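Local coordinates for protein MerB2 (Bacillus megaterium, PDB 5C17) that probably cleaves carbon-mercury bonds as an alkylmercury lyase of the MerB family and here holds a mercury ion together with a dithiol, at residues 5-8 against 9-13; 19-22 against 23-26. One frame throughout, in Å; residues are numbered along the deposited sequence.

Contact 1. Residues 5-8 against 9-13; sequences TELK and KFYEL. With DTV ((2S,3S)-1,4-dimercaptobutane-2,3-diol), chain D.
F10 N donates to E6 O at 2.8 Å, the shortest polar bond that passes the geometric tests here. With K9 N to T5 O, Y11 N to L7 O and E12 N to K8 O it forms four consecutive i+4 bonds, which identifies one continuous alpha helix. The side chains over this frame part by polarity. On the inner side L7 CG is anti to its backbone N (chi1 -175°), which brings CG and the CD1 methyl back over the following turn: CD1 rests 3.7 Å from Y11 CE2 and 4.0 Å from F10 CD2. L7 and Y11 run side by side, whereas F10 CD2 sits over one face of the Y11 ring, 3.9 Å above its plane and over its centre. L7 O lies near the plane of the F10 ring, at its edge, while F10 CZ is 3.8 Å from C1 of the dithiol and F10 CE1 3.8 Å from its S1. Outside the segment, F154 meets F10 edge-to-face, F207 meets the Y11 ring, and L7 also touches F200 of helix 194-207. On the outer side, T5 CG2 and K9 CG lie 4.1 Å apart. The ligand thus meets F10 through carbon and sulfur alone, which implies dispersion rather than hydrogen bonding at this wall of the pocket.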
loop_
_atom_site.group_PDB
_atom_site.type_symbol
_atom_site.label_atom_id
_atom_site.label_comp_id
_atom_site.label_asym_id
_atom_site.label_seq_id
_atom_site.Cartn_x
_atom_site.Cartn_y
_atom_site.Cartn_z
ATOM N N THR A 5 12.537 -8.596 -10.380
ATOM C CA THR A 5 11.978 -8.890 -11.698
ATOM C C THR A 5 10.512 -9.244 -11.543
ATOM O O THR A 5 9.654 -8.790 -12.301
ATOM C CB THR A 5 12.730 -10.067 -12.373
ATOM O OG1 THR A 5 14.066 -9.653 -12.685
ATOM C CG2 THR A 5 12.031 -10.521 -13.655
ATOM N N GLU A 6 10.222 -10.032 -10.524
ATOM C CA GLU A 6 8.873 -10.477 -10.279
ATOM C C GLU A 6 7.930 -9.284 -10.050
ATOM O O GLU A 6 6.828 -9.261 -10.604
ATOM C CB GLU A 6 8.871 -11.447 -9.101
ATOM C CG GLU A 6 7.510 -11.994 -8.757
ATOM C CD GLU A 6 7.561 -13.012 -7.638
ATOM O OE1 GLU A 6 8.638 -13.601 -7.420
ATOM O OE2 GLU A 6 6.520 -13.223 -6.974
ATOM N N LEU A 7 8.342 -8.296 -9.249
ATOM C CA LEU A 7 7.484 -7.140 -8.968
ATOM C C LEU A 7 7.211 -6.304 -10.216
ATOM O O LEU A 7 6.083 -5.888 -10.464
ATOM C CB LEU A 7 8.108 -6.263 -7.882
ATOM C CG LEU A 7 7.257 -5.092 -7.415
ATOM C CD1 LEU A 7 5.896 -5.575 -6.873
ATOM C CD2 LEU A 7 8.022 -4.310 -6.378
ATOM N N LYS A 8 8.250 -6.040 -10.992
ATOM C CA LYS A 8 8.091 -5.312 -12.249
ATOM C C LYS A 8 7.110 -6.042 -13.150
ATOM O O LYS A 8 6.217 -5.426 -13.755
ATOM C CB LYS A 8 9.439 -5.183 -12.967
ATOM C CG LYS A 8 10.525 -4.581 -12.122
ATOM C CD LYS A 8 11.826 -4.434 -12.882
ATOM C CE LYS A 8 12.813 -3.593 -12.092
ATOM N NZ LYS A 8 14.002 -3.268 -12.903
ATOM N N LYS A 9 7.261 -7.361 -13.249
ATOM C CA LYS A 9 6.402 -8.153 -14.119
ATOM C C LYS A 9 4.963 -8.205 -13.602
ATOM O O LYS A 9 4.020 -8.226 -14.389
ATOM C CB LYS A 9 6.954 -9.573 -14.315
ATOM C CG LYS A 9 8.313 -9.631 -15.004
ATOM C CD LYS A 9 8.303 -9.033 -16.388
ATOM C CE LYS A 9 9.698 -9.127 -17.008
ATOM N NZ LYS A 9 9.729 -8.715 -18.436
ATOM N N PHE A 10 4.801 -8.221 -12.280
ATOM C CA PHE A 10 3.477 -8.118 -11.664
ATOM C C PHE A 10 2.764 -6.856 -12.118
ATOM O O PHE A 10 1.605 -6.901 -12.528
ATOM C CB PHE A 10 3.606 -8.179 -10.131
ATOM C CG PHE A 10 2.424 -7.598 -9.374
ATOM C CD1 PHE A 10 1.277 -8.352 -9.126
ATOM C CD2 PHE A 10 2.485 -6.310 -8.859
ATOM C CE1 PHE A 10 0.211 -7.800 -8.416
ATOM C CE2 PHE A 10 1.418 -5.764 -8.152
ATOM C CZ PHE A 10 0.297 -6.512 -7.925
ATOM N N TYR A 11 3.448 -5.718 -12.061
ATOM C CA TYR A 11 2.805 -4.476 -12.439
ATOM C C TYR A 11 2.544 -4.402 -13.932
ATOM O O TYR A 11 1.534 -3.825 -14.345
ATOM C CB TYR A 11 3.654 -3.294 -12.015
ATOM C CG TYR A 11 3.521 -2.890 -10.577
ATOM C CD1 TYR A 11 2.330 -2.385 -10.084
ATOM C CD2 TYR A 11 4.598 -2.959 -9.725
ATOM C CE1 TYR A 11 2.208 -1.980 -8.778
ATOM C CE2 TYR A 11 4.499 -2.548 -8.408
ATOM C CZ TYR A 11 3.304 -2.064 -7.935
ATOM O OH TYR A 11 3.214 -1.645 -6.629
ATOM N N GLU A 12 3.434 -4.956 -14.752
ATOM C CA GLU A 12 3.190 -4.951 -16.188
ATOM C C GLU A 12 1.954 -5.785 -16.531
ATOM O O GLU A 12 1.149 -5.392 -17.384
ATOM C CB GLU A 12 4.408 -5.446 -16.956
ATOM C CG GLU A 12 5.549 -4.445 -16.950
ATOM C CD GLU A 12 6.733 -4.904 -17.758
ATOM O OE1 GLU A 12 7.684 -4.098 -17.886
ATOM O OE2 GLU A 12 6.717 -6.054 -18.272
ATOM N N LEU A 13 1.811 -6.939 -15.877
ATOM C CA LEU A 13 0.642 -7.788 -16.101
ATOM C C LEU A 13 -0.635 -7.077 -15.634
ATOM O O LEU A 13 -1.660 -7.066 -16.316
ATOM C CB LEU A 13 0.799 -9.132 -15.391
ATOM C CG LEU A 13 -0.389 -10.094 -15.481
ATOM C CD1 LEU A 13 -0.764 -10.406 -16.919
ATOM C CD2 LEU A 13 -0.057 -11.371 -14.723
HETATM S S1 DTV D . -1.265 -8.330 -5.000
HETATM C C1 DTV D . -0.188 -7.108 -4.253
HETATM C C2 DTV D . -0.940 -5.993 -3.546
HETATM O O2 DTV D . -1.621 -6.506 -2.435
HETATM C C3 DTV D . -0.036 -4.855 -3.057
HETATM O O3 DTV D . 0.575 -4.238 -4.173
HETATM C C4 DTV D . 1.043 -5.311 -2.089
HETATM S S4 DTV D . 1.669 -3.970 -1.084
#

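Contact 2. Residues 19-22 against 23-26; sequences PKES and VPIL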
loop_
_atom_site.group_PDB
_atom_site.type_symbol
_atom_site.label_atom_id
_atom_site.label_comp_id
_atom_site.label_asym_id
_atom_site.label_seq_id
_atom_site.Cartn_x
_atom_site.Cartn_y
_atom_site.Cartn_z
ATOM N N PRO A 19 -8.380 -1.377 -17.381
ATOM C CA PRO A 19 -8.873 -0.487 -18.438
ATOM C C PRO A 19 -7.894 0.633 -18.793
ATOM O O PRO A 19 -7.123 1.054 -17.943
ATOM C CB PRO A 19 -10.112 0.141 -17.815
ATOM C CG PRO A 19 -10.515 -0.747 -16.737
ATOM C CD PRO A 19 -9.311 -1.456 -16.247
ATOM N N LYS A 20 -7.968 1.150 -20.013
ATOM C CA LYS A 20 -7.001 2.159 -20.497
ATOM C C LYS A 20 -6.899 3.454 -19.664
ATOM O O LYS A 20 -5.819 4.058 -19.589
ATOM C CB LYS A 20 -7.292 2.528 -21.964
ATOM C CG LYS A 20 -6.940 1.427 -22.960
ATOM C CD LYS A 20 -7.197 1.858 -24.400
ATOM C CE LYS A 20 -7.245 0.662 -25.340
ATOM N NZ LYS A 20 -6.191 0.707 -26.399
ATOM N N GLU A 21 -8.011 3.891 -19.075
ATOM C CA GLU A 21 -8.041 5.136 -18.291
ATOM C C GLU A 21 -7.715 4.891 -16.816
ATOM O O GLU A 21 -7.850 5.783 -15.979
ATOM C CB GLU A 21 -9.390 5.842 -18.418
ATOM C CG GLU A 21 -9.747 6.299 -19.847
ATOM C CD GLU A 21 -8.860 7.429 -20.432
ATOM O OE1 GLU A 21 -7.911 7.924 -19.782
ATOM O OE2 GLU A 21 -9.123 7.830 -21.587
ATOM N N SER A 22 -7.210 3.704 -16.501
ATOM C CA SER A 22 -6.921 3.391 -15.109
ATOM C C SER A 22 -5.841 4.281 -14.502
ATOM O O SER A 22 -5.960 4.698 -13.347
ATOM C CB SER A 22 -6.520 1.935 -14.952
ATOM O OG SER A 22 -7.619 1.078 -15.201
ATOM N N VAL A 23 -4.763 4.546 -15.235
ATOM C CA VAL A 23 -3.663 5.307 -14.645
ATOM C C VAL A 23 -4.042 6.772 -14.388
ATOM O O VAL A 23 -3.803 7.281 -13.299
ATOM C CB VAL A 23 -2.330 5.155 -15.423
ATOM C CG1 VAL A 23 -1.275 6.112 -14.874
ATOM C CG2 VAL A 23 -1.835 3.734 -15.293
ATOM N N PRO A 24 -4.668 7.465 -15.365
ATOM C CA PRO A 24 -5.110 8.831 -15.042
ATOM C C PRO A 24 -6.019 8.900 -13.803
ATOM O O PRO A 24 -5.869 9.787 -12.949
ATOM C CB PRO A 24 -5.857 9.265 -16.319
ATOM C CG PRO A 24 -5.164 8.493 -17.409
ATOM C CD PRO A 24 -4.857 7.143 -16.787
ATOM N N ILE A 25 -6.938 7.951 -13.687
ATOM C CA ILE A 25 -7.865 7.916 -12.564
ATOM C C ILE A 25 -7.158 7.563 -11.246
ATOM O O ILE A 25 -7.343 8.241 -10.239
ATOM C CB ILE A 25 -9.070 6.997 -12.885
ATOM C CG1 ILE A 25 -9.965 7.682 -13.923
ATOM C CG2 ILE A 25 -9.860 6.652 -11.617
ATOM C CD1 ILE A 25 -10.967 6.775 -14.584
ATOM N N LEU A 26 -6.309 6.540 -11.277
ATOM C CA LEU A 26 -5.551 6.151 -10.092
ATOM C C LEU A 26 -4.647 7.273 -9.620
ATOM O O LEU A 26 -4.564 7.531 -8.421
ATOM C CB LEU A 26 -4.725 4.889 -10.328
ATOM C CG LEU A 26 -5.513 3.587 -10.242
ATOM C CD1 LEU A 26 -4.692 2.447 -10.808
ATOM C CD2 LEU A 26 -5.948 3.271 -8.801
HETATM O O HOH W 1 -4.013 3.718 -17.952
#
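E21 O receives I25 N at 3.3 Å and S22 O receives L26 N at 2.8 Å, the two backbone bonds that start the helix. Around the first acceptor the packing is largely aliphatic: P24 CD sits 3.4 Å from E21 O, and the CB, CG1 and CD1 of I25 all line the same oxygen. P24 has no N-H to give, yet in the first turn of a helix that costs no bond, since an amide there has no carbonyl of a preceding turn to meet. The E21 side chain leaves with CG anti to its carbonyl carbon (chi1 -62°) and bends once, at chi2 (-67°), crossing the proline ring at about a right angle, with OE1 3.7 Å from P24 CG. One step back, P19 O positions S22 by accepting twice, from S22 OG at 2.8 Å and from S22 N at 3.0 Å, both donors arriving from the same face of its plane. The backbone bond closes a type I turn from P19 to S22. A water accepts from V23 N at 2.9 Å and lies close to K20 O, at a separation short enough to leave the detail of that second link doubtful. Further out, P19 and I25 both rest on V58 of helix 52-64, and L26 reaches L62. A beta turn running into an N-cap at E21, with proline in the first turn, is a familiar way to start a helix; helices 22-34, 41-48 and 52-64 followed by strands 68-70 and 76-79 are consistent with the winged-helix-like N-terminal region of MerB proteins.

Contact 1 lies on helix 5-17, and contact 2 forms the turn and start of helix 22-34, the next helix in the chain. Their centres are about 18 Å apart and their nearest atoms about 8 Å, so the two do not touch. Only contact 1 supplies a pocket residue, F10, which lines the dithiol site with F154, D155 and W160 among others. Its Y11 side chain is about 8 Å from the mercury ion, whose protein ligands are C102 and C165. In contact 2 the L26 side chain is about 11 Å from the bound DTV. The same side chain is about 13 Å from the mercury ion, which places that helix start beyond direct contact with either.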